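PDB 5ZCG: probable protein phosphatase 2C 50 from Oryza sativa subsp. japonica, which probably removes phosphate groups from serine and threonine residues of proteins, as a metal-dependent phosphatase of the PP2C family. Local coordinates for residues V59-G64 / S309-T314; A7-R12 / Y299-A304; D163-L168 / V255-A260; C243-L246 / L251-V254. The protein carries 5 engineered substitutions. All coordinates share one frame; numbering follows the deposited sequence.

Contact 1 of 4, residues V59-G64 / S309-T314. With MG (magnesium ion), chain E; MG (magnesium ion), chain F.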
loop_
_atom_site.group_PDB
_atom_site.type_symbol
_atom_site.label_atom_id
_atom_site.label_comp_id
_atom_site.label_asym_id
_atom_site.label_seq_id
_atom_site.Cartn_x
_atom_site.Cartn_y
_atom_site.Cartn_z
ATOM N N VAL A 59 1.906 5.388 -11.132
ATOM C CA VAL A 59 2.522 5.804 -9.879
ATOM C C VAL A 59 2.132 4.792 -8.813
ATOM O O VAL A 59 0.944 4.467 -8.655
ATOM C CB VAL A 59 2.109 7.232 -9.481
ATOM C CG1 VAL A 59 2.551 7.552 -8.047
ATOM C CG2 VAL A 59 2.703 8.238 -10.467
ATOM N N PHE A 60 3.137 4.293 -8.089
ATOM C CA PHE A 60 2.976 3.222 -7.112
ATOM C C PHE A 60 3.567 3.700 -5.793
ATOM O O PHE A 60 4.788 3.815 -5.660
ATOM C CB PHE A 60 3.658 1.944 -7.596
ATOM C CG PHE A 60 3.470 1.689 -9.067
ATOM C CD1 PHE A 60 2.302 1.116 -9.539
ATOM C CD2 PHE A 60 4.447 2.057 -9.978
ATOM C CE1 PHE A 60 2.114 0.896 -10.889
ATOM C CE2 PHE A 60 4.268 1.841 -11.329
ATOM C CZ PHE A 60 3.100 1.257 -11.786
ATOM N N ASP A 61 2.708 3.964 -4.824
ATOM C CA ASP A 61 3.114 4.505 -3.531
ATOM C C ASP A 61 3.247 3.326 -2.571
ATOM O O ASP A 61 2.249 2.785 -2.092
ATOM C CB ASP A 61 2.094 5.543 -3.072
ATOM C CG ASP A 61 2.426 6.169 -1.732
ATOM O OD1 ASP A 61 3.357 5.710 -1.033
ATOM O OD2 ASP A 61 1.730 7.142 -1.381
ATOM N N GLY A 62 4.488 2.925 -2.298
ATOM C CA GLY A 62 4.720 1.813 -1.398
ATOM C C GLY A 62 4.683 2.228 0.064
ATOM O O GLY A 62 4.983 3.365 0.422
ATOM N N HIS A 63 4.254 1.291 0.909
ATOM C CA HIS A 63 4.316 1.412 2.361
ATOM C C HIS A 63 4.845 0.101 2.928
ATOM O O HIS A 63 4.732 -0.958 2.302
ATOM C CB HIS A 63 2.949 1.754 2.977
ATOM C CG HIS A 63 1.847 0.837 2.551
ATOM N ND1 HIS A 63 0.988 1.137 1.514
ATOM C CD2 HIS A 63 1.473 -0.381 3.009
ATOM C CE1 HIS A 63 0.130 0.146 1.356
ATOM N NE2 HIS A 63 0.402 -0.787 2.250
ATOM N N GLY A 64 5.436 0.178 4.118
ATOM C CA GLY A 64 6.132 -0.950 4.710
ATOM C C GLY A 64 7.459 -1.277 4.068
ATOM O O GLY A 64 8.159 -2.181 4.541
ATOM N N SER A 309 4.797 19.093 2.678
ATOM C CA SER A 309 4.538 17.663 2.554
ATOM C C SER A 309 5.644 16.865 3.231
ATOM O O SER A 309 6.830 17.090 2.980
ATOM C CB SER A 309 4.430 17.263 1.083
ATOM O OG SER A 309 4.316 15.852 0.946
ATOM N N GLU A 310 5.240 15.926 4.093
ATOM C CA GLU A 310 6.171 15.068 4.817
ATOM C C GLU A 310 6.648 13.873 3.997
ATOM O O GLU A 310 7.701 13.301 4.306
ATOM C CB GLU A 310 5.505 14.538 6.094
ATOM C CG GLU A 310 5.439 15.501 7.277
ATOM C CD GLU A 310 6.758 16.188 7.584
ATOM O OE1 GLU A 310 7.796 15.496 7.664
ATOM O OE2 GLU A 310 6.751 17.420 7.774
ATOM N N ASP A 311 5.905 13.483 2.971
ATOM C CA ASP A 311 6.034 12.168 2.361
ATOM C C ASP A 311 6.952 12.179 1.141
ATOM O O ASP A 311 7.410 13.223 0.663
ATOM C CB ASP A 311 4.651 11.660 1.953
ATOM C CG ASP A 311 4.561 10.160 1.918
ATOM O OD1 ASP A 311 5.608 9.479 1.948
ATOM O OD2 ASP A 311 3.427 9.659 1.844
ATOM N N ASN A 312 7.216 10.975 0.634
ATOM C CA ASN A 312 7.728 10.852 -0.720
ATOM C C ASN A 312 6.753 11.537 -1.668
ATOM O O ASN A 312 5.538 11.539 -1.448
ATOM C CB ASN A 312 7.879 9.381 -1.125
ATOM C CG ASN A 312 8.714 8.569 -0.146
ATOM O OD1 ASN A 312 8.579 7.344 -0.075
ATOM N ND2 ASN A 312 9.589 9.237 0.597
ATOM N N ILE A 313 7.289 12.137 -2.723
ATOM C CA ILE A 313 6.484 12.837 -3.713
ATOM C C ILE A 313 6.866 12.308 -5.085
ATOM O O ILE A 313 8.047 12.306 -5.445
ATOM C CB ILE A 313 6.683 14.364 -3.653
ATOM C CG1 ILE A 313 6.419 14.899 -2.239
ATOM C CG2 ILE A 313 5.771 15.050 -4.664
ATOM C CD1 ILE A 313 7.057 16.264 -1.968
ATOM N N THR A 314 5.874 11.861 -5.847
ATOM C CA THR A 314 6.099 11.404 -7.211
ATOM C C THR A 314 5.004 11.981 -8.088
ATOM O O THR A 314 3.821 11.874 -7.759
ATOM C CB THR A 314 6.121 9.877 -7.296
ATOM O OG1 THR A 314 7.300 9.401 -6.640
ATOM C CG2 THR A 314 6.149 9.415 -8.751
HETATM MG MG MG E . 2.648 8.545 0.171
HETATM MG MG MG F . 4.619 5.434 0.800
HETATM O O HOH W 1 3.859 9.288 -1.394
HETATM O O HOH W 2 1.616 7.864 1.618
HETATM O O HOH W 3 4.077 7.430 1.140
HETATM O O HOH W 4 2.898 5.538 2.236
HETATM O O HOH W 5 6.258 5.396 2.403
#
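The carboxylates of Asp61 and Asp311 both turn an oxygen to the same magnesium ion, that of chain E. Asp61 OD2 binds the chain E magnesium at 2.3 Å, and Asp311 OD2 binds the same ion at 2.2 Å. The metal stands between the two acids, whose OD2 atoms stay 4.4 Å apart, and its charge probably offsets their repulsion. Asp61 uses both oxygens: its OD1 binds the second magnesium ion, of chain F, at 2.2 Å. With CG anti to the backbone N (chi1 -180°), the carboxylate comes to lie between the two metals. Asp311 binds through one oxygen. Its OD1 instead accepts from Asn312 N at 2.6 Å, on the anti side and 34° out of the carboxylate plane, which helps fix the group's rotation. Gly62 O adds a backbone ligand to the chain F ion at 2.1 Å. Water 3 bridges both ions. Water 1, a ligand of the chain E ion, is also hydrogen-bonded to Asn312 O, probably as donor. Beyond the metals, Val59 CG2 packs on Thr314 CG2 at 4.0 Å, while Thr314 OG1 is hydrogen-bonded to Asp18 OD2. Asp249 supplies the remaining protein ligand of the chain E ion. This is the two-metal, water-bridged aspartate centre characteristic of PP2C phosphatases.

Contact 2 of 4, residues A7-R12 / Y299-A304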
loop_
_atom_site.group_PDB
_atom_site.type_symbol
_atom_site.label_atom_id
_atom_site.label_comp_id
_atom_site.label_asym_id
_atom_site.label_seq_id
_atom_site.Cartn_x
_atom_site.Cartn_y
_atom_site.Cartn_z
ATOM N N ALA A 7 8.886 13.635 -12.067
ATOM C CA ALA A 7 9.716 14.128 -10.976
ATOM C C ALA A 7 9.367 13.372 -9.702
ATOM O O ALA A 7 8.191 13.262 -9.346
ATOM C CB ALA A 7 9.520 15.630 -10.770
ATOM N N SER A 8 10.384 12.860 -9.012
ATOM C CA SER A 8 10.167 12.107 -7.784
ATOM C C SER A 8 11.278 12.391 -6.780
ATOM O O SER A 8 12.440 12.557 -7.158
ATOM C CB SER A 8 10.097 10.606 -8.065
ATOM O OG SER A 8 11.401 10.057 -8.078
ATOM N N THR A 9 10.908 12.452 -5.501
ATOM C CA THR A 9 11.875 12.612 -4.424
ATOM C C THR A 9 11.358 11.947 -3.157
ATOM O O THR A 9 10.156 11.948 -2.873
ATOM C CB THR A 9 12.187 14.090 -4.130
ATOM O OG1 THR A 9 13.103 14.176 -3.030
ATOM C CG2 THR A 9 10.914 14.863 -3.780
ATOM N N ARG A 10 12.290 11.384 -2.389
ATOM C CA ARG A 10 11.955 10.914 -1.054
ATOM C C ARG A 10 11.523 12.063 -0.150
ATOM O O ARG A 10 10.841 11.829 0.854
ATOM C CB ARG A 10 13.148 10.168 -0.456
ATOM C CG ARG A 10 14.244 11.071 0.082
ATOM C CD ARG A 10 15.494 10.275 0.430
ATOM N NE ARG A 10 16.622 11.146 0.744
ATOM C CZ ARG A 10 16.742 11.835 1.876
ATOM N NH1 ARG A 10 15.799 11.756 2.807
ATOM N NH2 ARG A 10 17.803 12.604 2.078
ATOM N N GLY A 11 11.886 13.295 -0.501
ATOM C CA GLY A 11 11.447 14.444 0.277
ATOM C C GLY A 11 12.066 14.450 1.660
ATOM O O GLY A 11 13.243 14.121 1.844
ATOM N N ARG A 12 11.266 14.828 2.651
ATOM C CA ARG A 12 11.769 14.836 4.019
ATOM C C ARG A 12 11.678 13.470 4.681
ATOM O O ARG A 12 12.037 13.346 5.857
ATOM C CB ARG A 12 11.031 15.876 4.870
ATOM C CG ARG A 12 9.643 16.240 4.392
ATOM C CD ARG A 12 9.067 17.397 5.198
ATOM N NE ARG A 12 9.895 18.595 5.115
ATOM C CZ ARG A 12 9.601 19.663 4.379
ATOM N NH1 ARG A 12 8.492 19.693 3.650
ATOM N NH2 ARG A 12 10.419 20.706 4.375
ATOM N N TYR A 299 8.080 21.337 -11.026
ATOM C CA TYR A 299 7.423 22.417 -10.300
ATOM C C TYR A 299 6.394 21.877 -9.314
ATOM O O TYR A 299 6.302 22.366 -8.186
ATOM C CB TYR A 299 6.774 23.387 -11.288
ATOM C CG TYR A 299 6.518 24.770 -10.732
ATOM C CD1 TYR A 299 5.444 25.011 -9.891
ATOM C CD2 TYR A 299 7.349 25.837 -11.058
ATOM C CE1 TYR A 299 5.200 26.267 -9.386
ATOM C CE2 TYR A 299 7.113 27.102 -10.557
ATOM C CZ TYR A 299 6.036 27.310 -9.718
ATOM O OH TYR A 299 5.786 28.561 -9.207
ATOM N N LEU A 300 5.607 20.873 -9.717
ATOM C CA LEU A 300 4.617 20.310 -8.794
ATOM C C LEU A 300 5.302 19.636 -7.607
ATOM O O LEU A 300 4.876 19.797 -6.456
ATOM C CB LEU A 300 3.707 19.320 -9.525
ATOM C CG LEU A 300 2.583 19.981 -10.337
ATOM C CD1 LEU A 300 1.823 18.960 -11.177
ATOM C CD2 LEU A 300 1.623 20.774 -9.449
ATOM N N MET A 301 6.367 18.871 -7.869
ATOM C CA MET A 301 7.166 18.276 -6.794
ATOM C C MET A 301 7.673 19.323 -5.814
ATOM O O MET A 301 7.436 19.224 -4.599
ATOM C CB MET A 301 8.341 17.497 -7.401
ATOM C CG MET A 301 9.349 16.944 -6.397
ATOM S SD MET A 301 10.393 15.641 -7.087
ATOM C CE MET A 301 11.996 16.453 -7.101
ATOM N N ARG A 302 8.357 20.336 -6.335
ATOM C CA ARG A 302 8.925 21.364 -5.477
ATOM C C ARG A 302 7.840 22.141 -4.740
ATOM O O ARG A 302 8.036 22.530 -3.581
ATOM C CB ARG A 302 9.811 22.307 -6.298
ATOM C CG ARG A 302 11.254 21.836 -6.418
ATOM C CD ARG A 302 11.803 22.025 -7.822
ATOM N NE ARG A 302 11.257 23.208 -8.484
ATOM C CZ ARG A 302 11.466 23.511 -9.763
ATOM N NH1 ARG A 302 12.214 22.721 -10.521
ATOM N NH2 ARG A 302 10.932 24.609 -10.284
ATOM N N LEU A 303 6.690 22.350 -5.381
ATOM C CA LEU A 303 5.557 22.990 -4.725
ATOM C C LEU A 303 5.099 22.184 -3.522
ATOM O O LEU A 303 4.915 22.731 -2.427
ATOM C CB LEU A 303 4.403 23.140 -5.720
ATOM C CG LEU A 303 3.083 23.683 -5.175
ATOM C CD1 LEU A 303 3.323 24.979 -4.391
ATOM C CD2 LEU A 303 2.090 23.898 -6.303
ATOM N N ALA A 304 4.912 20.872 -3.710
ATOM C CA ALA A 304 4.509 20.022 -2.596
ATOM C C ALA A 304 5.521 20.108 -1.463
ATOM O O ALA A 304 5.145 20.180 -0.287
ATOM C CB ALA A 304 4.341 18.574 -3.059
#
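Met301 lies with its sulfur over the backbone of Ala7 and Ser8 and against Thr9. The contact joins strand 3-9, an outermost strand of its sheet, to helix 291-306. This is helix-on-sheet packing in the layered alpha/beta sandwich of PP2C phosphatases. The axes of strand segment 7-9 and helix segment 299-304 run 31° apart and approach to 8.1 Å. The tight part centres on Met301 SD, which is 3.4 Å from both Ser8 N and Thr9 CG2. Ala7 CB sits 3.8 Å from Met301 SD on the buried side. The Met301 chain bends at chi3 (112°), which brings CE to 3.8 Å from Thr9 CB. The other side is looser. Ser8 is exposed, and its CB leaves the strand away from the helix. Thr9 belongs to both sides: its CG2 occupies the crowded position between backbone N and carbonyl carbon, facing Met301, while OG1 serves the backbone. A glycine here would probably leave Met301 CG and CE without their methyl and CB partners and Gly11 N without its acceptor. That acceptor bond closes an ST turn, with Gly11 N donating to Thr9 OG1 at 2.9 Å and an N-H...O angle of 159°.

Contact 3 of 4, residues D163-L168 / V255-A260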
loop_
_atom_site.group_PDB
_atom_site.type_symbol
_atom_site.label_atom_id
_atom_site.label_comp_id
_atom_site.label_asym_id
_atom_site.label_seq_id
_atom_site.Cartn_x
_atom_site.Cartn_y
_atom_site.Cartn_z
ATOM N N ASP A 163 -4.791 5.235 -2.524
ATOM C CA ASP A 163 -5.032 6.661 -2.333
ATOM C C ASP A 163 -4.082 7.542 -3.134
ATOM O O ASP A 163 -3.984 8.743 -2.859
ATOM C CB ASP A 163 -4.979 7.032 -0.847
ATOM C CG ASP A 163 -3.648 6.715 -0.200
ATOM O OD1 ASP A 163 -2.654 6.469 -0.916
ATOM O OD2 ASP A 163 -3.599 6.696 1.049
ATOM N N SER A 164 -3.362 6.983 -4.101
ATOM C CA SER A 164 -2.800 7.835 -5.128
ATOM C C SER A 164 -3.932 8.290 -6.050
ATOM O O SER A 164 -5.057 7.773 -6.002
ATOM C CB SER A 164 -1.709 7.103 -5.904
ATOM O OG SER A 164 -0.626 6.734 -5.064
ATOM N N ARG A 165 -3.644 9.280 -6.890
ATOM C CA ARG A 165 -4.711 9.894 -7.663
ATOM C C ARG A 165 -4.195 10.356 -9.019
ATOM O O ARG A 165 -3.032 10.746 -9.166
ATOM C CB ARG A 165 -5.327 11.064 -6.889
ATOM C CG ARG A 165 -6.587 11.649 -7.494
ATOM C CD ARG A 165 -6.954 12.932 -6.774
ATOM N NE ARG A 165 -7.106 12.713 -5.336
ATOM C CZ ARG A 165 -7.023 13.671 -4.419
ATOM N NH1 ARG A 165 -6.786 14.923 -4.785
ATOM N NH2 ARG A 165 -7.177 13.376 -3.134
ATOM N N ILE A 166 -5.073 10.290 -10.017
ATOM C CA ILE A 166 -4.822 10.869 -11.329
ATOM C C ILE A 166 -5.912 11.890 -11.619
ATOM O O ILE A 166 -7.094 11.652 -11.351
ATOM C CB ILE A 166 -4.761 9.802 -12.441
ATOM C CG1 ILE A 166 -4.668 10.483 -13.808
ATOM C CG2 ILE A 166 -5.967 8.896 -12.369
ATOM C CD1 ILE A 166 -4.390 9.542 -14.944
ATOM N N VAL A 167 -5.505 13.042 -12.138
ATOM C CA VAL A 167 -6.419 14.128 -12.462
ATOM C C VAL A 167 -6.181 14.531 -13.910
ATOM O O VAL A 167 -5.039 14.542 -14.384
ATOM C CB VAL A 167 -6.237 15.332 -11.510
ATOM C CG1 VAL A 167 -7.223 16.442 -11.848
ATOM C CG2 VAL A 167 -6.416 14.894 -10.067
ATOM N N LEU A 168 -7.262 14.818 -14.622
ATOM C CA LEU A 168 -7.192 15.336 -15.976
ATOM C C LEU A 168 -7.469 16.831 -15.946
ATOM O O LEU A 168 -8.357 17.295 -15.227
ATOM C CB LEU A 168 -8.198 14.620 -16.880
ATOM C CG LEU A 168 -8.628 15.313 -18.172
ATOM C CD1 LEU A 168 -7.562 15.139 -19.235
ATOM C CD2 LEU A 168 -9.970 14.769 -18.650
ATOM N N VAL A 255 -1.729 19.668 -2.038
ATOM C CA VAL A 255 -2.098 20.427 -3.227
ATOM C C VAL A 255 -3.435 19.911 -3.736
ATOM O O VAL A 255 -3.638 18.695 -3.842
ATOM C CB VAL A 255 -1.020 20.339 -4.325
ATOM C CG1 VAL A 255 -1.426 21.159 -5.538
ATOM C CG2 VAL A 255 0.326 20.822 -3.789
ATOM N N SER A 256 -4.348 20.828 -4.043
ATOM C CA SER A 256 -5.652 20.434 -4.555
ATOM C C SER A 256 -5.568 20.063 -6.040
ATOM O O SER A 256 -4.586 20.354 -6.732
ATOM C CB SER A 256 -6.661 21.561 -4.350
ATOM O OG SER A 256 -6.311 22.688 -5.134
ATOM N N ASN A 257 -6.627 19.407 -6.526
ATOM C CA ASN A 257 -6.726 19.091 -7.951
ATOM C C ASN A 257 -6.651 20.356 -8.802
ATOM O O ASN A 257 -5.977 20.382 -9.841
ATOM C CB ASN A 257 -8.033 18.345 -8.228
ATOM C CG ASN A 257 -8.097 16.993 -7.545
ATOM O OD1 ASN A 257 -7.094 16.489 -7.039
ATOM N ND2 ASN A 257 -9.284 16.396 -7.530
ATOM N N GLU A 258 -7.327 21.419 -8.359
ATOM C CA GLU A 258 -7.394 22.665 -9.113
ATOM C C GLU A 258 -6.019 23.315 -9.233
ATOM O O GLU A 258 -5.600 23.720 -10.328
ATOM C CB GLU A 258 -8.379 23.621 -8.432
ATOM C CG GLU A 258 -9.828 23.115 -8.314
ATOM C CD GLU A 258 -10.009 21.905 -7.390
ATOM O OE1 GLU A 258 -9.066 21.542 -6.653
ATOM O OE2 GLU A 258 -11.104 21.301 -7.419
ATOM N N GLU A 259 -5.295 23.415 -8.114
ATOM C CA GLU A 259 -3.975 24.035 -8.146
ATOM C C GLU A 259 -3.003 23.209 -8.973
ATOM O O GLU A 259 -2.195 23.765 -9.725
ATOM C CB GLU A 259 -3.441 24.227 -6.726
ATOM C CG GLU A 259 -2.128 25.005 -6.675
ATOM C CD GLU A 259 -1.762 25.472 -5.276
ATOM O OE1 GLU A 259 -2.081 24.762 -4.297
ATOM O OE2 GLU A 259 -1.149 26.553 -5.158
ATOM N N ALA A 260 -3.068 21.879 -8.847
ATOM C CA ALA A 260 -2.191 21.016 -9.629
ATOM C C ALA A 260 -2.436 21.189 -11.122
ATOM O O ALA A 260 -1.485 21.311 -11.904
ATOM C CB ALA A 260 -2.381 19.557 -9.214
HETATM O O HOH W 6 -5.493 17.033 -3.240
#
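Arg165 NH1 is held by two acceptors, Asn257 OD1 at 2.8 Å and water 6 at 2.9 Å. Water 6 passes the link on by donating to Val255 O at 2.6 Å. The contact ties strand 165-170 to the start of helix 257-274, a helix-on-sheet junction of the PP2C alpha/beta sandwich. The NH1 bond to Asn257 is bent, with an N-H...O angle of 142°. Arg165 bends at chi3, which turns the guanidinium toward the helix start. OD1 sits at the guanidinium edge, and the amide and guanidinium planes stand 78° apart. The two side chains cross at about a right angle. The other terminal nitrogen, NH2, forms a salt bridge with Asp180, and the group makes a cation-pi contact with Trp252. Val167 crosses Asn257 at a slant, its CG2 3.5 Å from Asn257 OD1 and its CG1 4.2 Å from Asn257 CB. With a leucine in place of Asn257, Arg165 NH1 would probably lose its direct tie to the helix, leaving that side of the guanidinium to water and freer to turn. The residue before Asn257 secures the first turn: Ser256 is the N-cap, and its OG accepts from Glu259 N at 3.2 Å in a nearly straight bond of 168°.

Contact 4 of 4, residues C243-L246 / L251-V254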
loop_
_atom_site.group_PDB
_atom_site.type_symbol
_atom_site.label_atom_id
_atom_site.label_comp_id
_atom_site.label_asym_id
_atom_site.label_seq_id
_atom_site.Cartn_x
_atom_site.Cartn_y
_atom_site.Cartn_z
ATOM N N CYS A 243 -3.577 18.131 -20.065
ATOM C CA CYS A 243 -2.576 17.210 -19.545
ATOM C C CYS A 243 -3.219 16.288 -18.520
ATOM O O CYS A 243 -4.333 16.524 -18.043
ATOM C CB CYS A 243 -1.404 17.968 -18.909
ATOM S SG CYS A 243 -1.905 19.173 -17.652
ATOM N N LEU A 244 -2.475 15.241 -18.175
ATOM C CA LEU A 244 -2.807 14.303 -17.114
ATOM C C LEU A 244 -1.790 14.455 -15.994
ATOM O O LEU A 244 -0.596 14.631 -16.258
ATOM C CB LEU A 244 -2.780 12.853 -17.613
ATOM C CG LEU A 244 -3.967 12.294 -18.389
ATOM C CD1 LEU A 244 -3.710 10.836 -18.719
ATOM C CD2 LEU A 244 -5.251 12.451 -17.604
ATOM N N ILE A 245 -2.257 14.361 -14.752
ATOM C CA ILE A 245 -1.395 14.429 -13.576
ATOM C C ILE A 245 -1.612 13.160 -12.764
ATOM O O ILE A 245 -2.686 12.963 -12.181
ATOM C CB ILE A 245 -1.673 15.673 -12.722
ATOM C CG1 ILE A 245 -1.373 16.950 -13.513
ATOM C CG2 ILE A 245 -0.857 15.625 -11.431
ATOM C CD1 ILE A 245 -2.242 18.124 -13.113
ATOM N N LEU A 246 -0.598 12.301 -12.721
ATOM C CA LEU A 246 -0.579 11.156 -11.822
ATOM C C LEU A 246 0.365 11.476 -10.674
ATOM O O LEU A 246 1.466 11.981 -10.903
ATOM C CB LEU A 246 -0.118 9.888 -12.544
ATOM C CG LEU A 246 -0.857 9.440 -13.805
ATOM C CD1 LEU A 246 -0.240 10.068 -15.056
ATOM C CD2 LEU A 246 -0.839 7.914 -13.901
ATOM N N LEU A 251 1.813 14.543 -3.158
ATOM C CA LEU A 251 1.315 15.764 -3.787
ATOM C C LEU A 251 -0.072 16.132 -3.262
ATOM O O LEU A 251 -0.269 17.229 -2.727
ATOM C CB LEU A 251 1.280 15.602 -5.313
ATOM C CG LEU A 251 0.722 16.802 -6.085
ATOM C CD1 LEU A 251 1.535 18.058 -5.768
ATOM C CD2 LEU A 251 0.702 16.551 -7.593
ATOM N N TRP A 252 -1.027 15.201 -3.371
ATOM C CA TRP A 252 -2.435 15.503 -3.127
ATOM C C TRP A 252 -2.742 15.801 -1.666
ATOM O O TRP A 252 -3.789 16.392 -1.380
ATOM C CB TRP A 252 -3.312 14.343 -3.608
ATOM C CG TRP A 252 -3.041 13.919 -5.027
ATOM C CD1 TRP A 252 -2.599 12.697 -5.449
ATOM C CD2 TRP A 252 -3.195 14.718 -6.208
ATOM N NE1 TRP A 252 -2.469 12.685 -6.820
ATOM C CE2 TRP A 252 -2.827 13.915 -7.309
ATOM C CE3 TRP A 252 -3.607 16.035 -6.443
ATOM C CZ2 TRP A 252 -2.858 14.387 -8.621
ATOM C CZ3 TRP A 252 -3.638 16.500 -7.746
ATOM C CH2 TRP A 252 -3.265 15.677 -8.818
ATOM N N ASP A 253 -1.870 15.412 -0.735
ATOM C CA ASP A 253 -2.112 15.759 0.663
ATOM C C ASP A 253 -2.050 17.267 0.885
ATOM O O ASP A 253 -2.763 17.791 1.748
ATOM C CB ASP A 253 -1.118 15.035 1.572
ATOM C CG ASP A 253 -1.509 13.582 1.826
ATOM O OD1 ASP A 253 -2.699 13.238 1.649
ATOM O OD2 ASP A 253 -0.626 12.780 2.198
ATOM N N VAL A 254 -1.234 17.982 0.113
ATOM C CA VAL A 254 -1.032 19.413 0.317
ATOM C C VAL A 254 -1.424 20.261 -0.885
ATOM O O VAL A 254 -1.441 21.493 -0.767
ATOM C CB VAL A 254 0.429 19.722 0.709
ATOM C CG1 VAL A 254 0.789 19.022 2.022
ATOM C CG2 VAL A 254 1.378 19.318 -0.421
#
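Ile245 and Trp252 meet at a slant, the isoleucine methyl CG2 set against the far end of the indole's benzene ring. Ile245 CG2 is 3.6 Å from Trp252 CH2 and 3.7 Å from Trp252 CZ2. The Ile245 torsion explains which branch does this: chi1 of -63° places CG1 beside the backbone N and leaves CG2 anti to it, on the side of the tryptophan. The backbone of the same residue meets the ring differently. Ile245 O lies in the ring plane at its edge, 3.8 Å from Trp252 CZ2. Leu251, the neighbour of Trp252 in the chain, takes one face of the indole, with its CD2 4.1 Å above the ring plane and shifted toward the rim. The same CD2 reaches Ile245 CG2 at 4.2 Å. One methyl of Ile245 thus touches the side chains of both Leu251 and Trp252. All three residues are buried, and the contact itself is apolar. Trp252 is also fixed from outside: NE1 has a weak hydrogen bond to Ala247 O, and Ala260 of the next helix packs on the side chain. Val254 N donates to Leu251 O at 3.1 Å. Helix 249-252 begins at the magnesium ligand Asp249. The arrangement is a strand followed by a tight turn and a short helix folded back onto it, joining the metal centre to the hydrophobic core of the PP2C sandwich.

Contacts 1 and 4 are buried; contacts 2 and 3 are partly buried. Contact 1 is ionic and built on metal ions. Contact 4 is apolar, contact 2 relies on a methionine sulfur, and contact 3 on an arginine and an amide. All four reach the same antiparallel sheet, through strands 3-9, 313-319, 241-247 and 165-170, neighbours in that order. Contact 1 ties strand 53-63 of the other sheet to 313-319, while contacts 2 to 4 pack helices on the five-stranded sheet. Contacts 3 and 4 lie closest, their centres about 4 Å apart, and Val167 O and Ile245 N form a probable backbone hydrogen bond between them. Contact 2 adjoins contact 1 where Thr9 N probably bonds to Ile313 O. Leu300 packs on both Ala260 and Ile245.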